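Local coordinates for polar amino acid ABC uptake transporter substrate binding protein (Streptococcus thermophilus LMG 18311, PDB 3HV1) that probably captures polar amino acids outside the cell and delivers them to a membrane ABC transporter for uptake, at residues F100-M105 with K225-F230. Residues are numbered along the deposited sequence; the frame is centred on the assembly and turned at random.
Sequences FTEPYM and KINQGF
N227 reaches from helix 220-236 to the backbone of the loop that follows strand 99-100: its OD1 accepts the amide N of E102 at 2.8 Å in a nearly straight bond (173°). CG of N227 lies beside its own backbone N (chi1 -71°), which carries the amide end closer to the loop than the start of the side chain. The same OD1 lies 3.2 Å from CB of T101. The other end of the amide, ND2, donates to a water that in turn donates to F100 O (2.6 Å) and, weakly, to OE2 of E102; both ends of the amide are thus used, which fixes its rotation. OG1 of T101 donates to E102 O (2.9 Å) and also bonds V213 N of strand 209-215. In this family 3 solute-binding protein, built on the two-lobed periplasmic-binding-protein fold, the contact seats the loop between strands 99-100 and 105-114 against helix 220-236. The apolar contacts begin where CG2 of T101 meets CG2 of I226 at 3.6 Å. T101 OG1 and E102 O both lie at the edge of the F230 ring. One face of that ring takes a CH-pi contact from CB of Y104, 4.0 Å from the centroid, while I226 O lies over the opposite face. The rings of Y104 and F230 meet obliquely, planes at 51°, with CD2 of Y104 3.8 Å from CZ of F230. L50 of helix 46-56 touches both side chains.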
ATOM      1  N   PHE A 100      -1.852  -0.176 -11.840  1.00 25.20           N
ATOM      2  CA  PHE A 100      -0.650  -0.802 -11.298  1.00 24.36           C
ATOM      3  C   PHE A 100      -0.839  -2.037 -10.445  1.00 23.08           C
ATOM      4  O   PHE A 100      -1.854  -2.194  -9.769  1.00 25.81           O
ATOM      5  CB  PHE A 100       0.111   0.219 -10.451  1.00 24.81           C
ATOM      6  CG  PHE A 100       0.782   1.290 -11.247  1.00 27.10           C
ATOM      7  CD1 PHE A 100       2.103   1.140 -11.653  1.00 27.79           C
ATOM      8  CD2 PHE A 100       0.097   2.451 -11.595  1.00 27.57           C
ATOM      9  CE1 PHE A 100       2.737   2.126 -12.388  1.00 28.21           C
ATOM     10  CE2 PHE A 100       0.722   3.446 -12.334  1.00 28.08           C
ATOM     11  CZ  PHE A 100       2.043   3.284 -12.731  1.00 29.28           C
ATOM     12  N   THR A 101       0.164  -2.912 -10.472  1.00 22.55           N
ATOM     13  CA  THR A 101       0.137  -4.091  -9.628  1.00 19.00           C
ATOM     14  C   THR A 101       0.603  -3.522  -8.298  1.00 20.35           C
ATOM     15  O   THR A 101       0.931  -2.335  -8.198  1.00 16.93           O
ATOM     16  CB  THR A 101       1.202  -5.133 -10.008  1.00 19.81           C
ATOM     17  OG1 THR A 101       2.501  -4.516  -9.949  1.00 19.38           O
ATOM     18  CG2 THR A 101       0.952  -5.706 -11.392  1.00 15.78           C
ATOM     19  N   GLU A 102       0.624  -4.376  -7.285  1.00 19.37           N
ATOM     20  CA  GLU A 102       1.124  -3.999  -5.972  1.00 22.99           C
ATOM     21  C   GLU A 102       2.631  -3.830  -6.177  1.00 20.10           C
ATOM     22  O   GLU A 102       3.184  -4.345  -7.149  1.00 20.37           O
ATOM     23  CB  GLU A 102       0.866  -5.129  -4.973  1.00 24.93           C
ATOM     24  CG  GLU A 102      -0.598  -5.379  -4.700  1.00 31.87           C
ATOM     25  CD  GLU A 102      -1.313  -4.122  -4.262  1.00 39.08           C
ATOM     26  OE1 GLU A 102      -0.767  -3.416  -3.384  1.00 40.39           O
ATOM     27  OE2 GLU A 102      -2.416  -3.837  -4.788  1.00 43.15           O
ATOM     28  N   PRO A 103       3.314  -3.091  -5.284  1.00 20.53           N
ATOM     29  CA  PRO A 103       4.763  -2.916  -5.455  1.00 18.80           C
ATOM     30  C   PRO A 103       5.523  -4.191  -5.107  1.00 19.07           C
ATOM     31  O   PRO A 103       5.162  -4.876  -4.155  1.00 21.25           O
ATOM     32  CB  PRO A 103       5.084  -1.770  -4.500  1.00 20.37           C
ATOM     33  CG  PRO A 103       4.066  -1.968  -3.392  1.00 20.93           C
ATOM     34  CD  PRO A 103       2.805  -2.256  -4.177  1.00 20.30           C
ATOM     35  N   TYR A 104       6.564  -4.523  -5.873  1.00 19.04           N
ATOM     36  CA  TYR A 104       7.325  -5.738  -5.580  1.00 16.44           C
ATOM     37  C   TYR A 104       8.673  -5.460  -4.890  1.00 17.55           C
ATOM     38  O   TYR A 104       9.318  -6.371  -4.365  1.00 18.56           O
ATOM     39  CB  TYR A 104       7.523  -6.578  -6.862  1.00 15.37           C
ATOM     40  CG  TYR A 104       8.149  -5.840  -8.028  1.00 14.07           C
ATOM     41  CD1 TYR A 104       9.531  -5.808  -8.194  1.00 15.67           C
ATOM     42  CD2 TYR A 104       7.355  -5.139  -8.947  1.00 15.13           C
ATOM     43  CE1 TYR A 104      10.121  -5.087  -9.250  1.00 14.76           C
ATOM     44  CE2 TYR A 104       7.932  -4.420  -9.997  1.00 13.53           C
ATOM     45  CZ  TYR A 104       9.314  -4.399 -10.139  1.00 15.52           C
ATOM     46  OH  TYR A 104       9.887  -3.678 -11.159  1.00 16.42           O
HETATM   47  N   MSE A 105       9.099  -4.202  -4.886  1.00 17.13           N
HETATM   48  CA  MSE A 105      10.341  -3.844  -4.214  1.00 17.88           C
HETATM   49  C   MSE A 105      10.484  -2.341  -4.034  1.00 18.31           C
HETATM   50  O   MSE A 105       9.912  -1.552  -4.790  1.00 18.59           O
HETATM   51  CB  MSE A 105      11.564  -4.420  -4.954  1.00 22.24           C
HETATM   52  CG  MSE A 105      12.331  -3.447  -5.868  1.00 26.48           C
HETATM   53 SE   MSE A 105      14.104  -4.026  -6.384  1.00 37.11          SE
HETATM   54  CE  MSE A 105      15.110  -3.327  -4.890  1.00 27.64           C
ATOM     55  N   LYS A 225      -3.427 -11.333 -11.705  1.00 18.96           N
ATOM     56  CA  LYS A 225      -2.628 -12.519 -11.974  1.00 17.71           C
ATOM     57  C   LYS A 225      -1.159 -12.251 -11.688  1.00 17.02           C
ATOM     58  O   LYS A 225      -0.421 -13.154 -11.302  1.00 16.86           O
ATOM     59  CB  LYS A 225      -2.816 -12.966 -13.425  1.00 19.95           C
ATOM     60  CG  LYS A 225      -4.233 -13.425 -13.752  1.00 21.17           C
ATOM     61  CD  LYS A 225      -4.615 -14.672 -12.964  1.00 22.52           C
ATOM     62  CE  LYS A 225      -6.058 -15.064 -13.241  1.00 26.21           C
ATOM     63  NZ  LYS A 225      -6.443 -16.307 -12.514  1.00 28.99           N
ATOM     64  N   ILE A 226      -0.725 -11.012 -11.875  1.00 17.28           N
ATOM     65  CA  ILE A 226       0.663 -10.703 -11.581  1.00 17.47           C
ATOM     66  C   ILE A 226       0.825 -10.657 -10.062  1.00 17.63           C
ATOM     67  O   ILE A 226       1.742 -11.276  -9.517  1.00 16.44           O
ATOM     68  CB  ILE A 226       1.090  -9.374 -12.222  1.00 19.74           C
ATOM     69  CG1 ILE A 226       1.092  -9.530 -13.752  1.00 17.30           C
ATOM     70  CG2 ILE A 226       2.478  -8.982 -11.725  1.00 20.07           C
ATOM     71  CD1 ILE A 226       1.262  -8.224 -14.512  1.00 14.94           C
ATOM     72  N   ASN A 227      -0.069  -9.942  -9.377  1.00 18.02           N
ATOM     73  CA  ASN A 227      -0.013  -9.857  -7.914  1.00 19.53           C
ATOM     74  C   ASN A 227       0.027 -11.251  -7.294  1.00 19.53           C
ATOM     75  O   ASN A 227       0.793 -11.508  -6.370  1.00 19.31           O
ATOM     76  CB  ASN A 227      -1.230  -9.106  -7.361  1.00 17.92           C
ATOM     77  CG  ASN A 227      -1.190  -7.633  -7.662  1.00 19.26           C
ATOM     78  OD1 ASN A 227      -0.115  -7.040  -7.762  1.00 23.21           O
ATOM     79  ND2 ASN A 227      -2.360  -7.021  -7.788  1.00 20.78           N
ATOM     80  N   GLN A 228      -0.823 -12.143  -7.792  1.00 23.24           N
ATOM     81  CA  GLN A 228      -0.874 -13.518  -7.294  1.00 23.77           C
ATOM     82  C   GLN A 228       0.433 -14.230  -7.641  1.00 23.16           C
ATOM     83  O   GLN A 228       0.928 -15.048  -6.876  1.00 21.11           O
ATOM     84  CB  GLN A 228      -2.043 -14.272  -7.935  1.00 27.93           C
ATOM     85  CG  GLN A 228      -3.417 -13.780  -7.507  1.00 36.53           C
ATOM     86  CD  GLN A 228      -4.545 -14.470  -8.265  1.00 41.09           C
ATOM     87  OE1 GLN A 228      -4.538 -15.691  -8.437  1.00 44.10           O
ATOM     88  NE2 GLN A 228      -5.523 -13.688  -8.715  1.00 43.16           N
ATOM     89  N   GLY A 229       0.979 -13.916  -8.812  1.00 21.47           N
ATOM     90  CA  GLY A 229       2.230 -14.525  -9.230  1.00 20.60           C
ATOM     91  C   GLY A 229       3.345 -14.203  -8.252  1.00 19.74           C
ATOM     92  O   GLY A 229       4.106 -15.088  -7.857  1.00 18.96           O
ATOM     93  N   PHE A 230       3.449 -12.935  -7.858  1.00 19.75           N
ATOM     94  CA  PHE A 230       4.480 -12.532  -6.897  1.00 19.62           C
ATOM     95  C   PHE A 230       4.346 -13.367  -5.632  1.00 19.83           C
ATOM     96  O   PHE A 230       5.324 -13.892  -5.113  1.00 17.64           O
ATOM     97  CB  PHE A 230       4.333 -11.064  -6.488  1.00 15.87           C
ATOM     98  CG  PHE A 230       4.601 -10.077  -7.591  1.00 18.04           C
ATOM     99  CD1 PHE A 230       5.480 -10.378  -8.626  1.00 19.26           C
ATOM    100  CD2 PHE A 230       4.009  -8.819  -7.560  1.00 17.35           C
ATOM    101  CE1 PHE A 230       5.770  -9.438  -9.619  1.00 17.39           C
ATOM    102  CE2 PHE A 230       4.293  -7.868  -8.551  1.00 17.59           C
ATOM    103  CZ  PHE A 230       5.173  -8.185  -9.576  1.00 17.98           C
TER
HETATM  104  O   HOH W   1      -2.876  -3.903  -8.085  1.00 23.85           O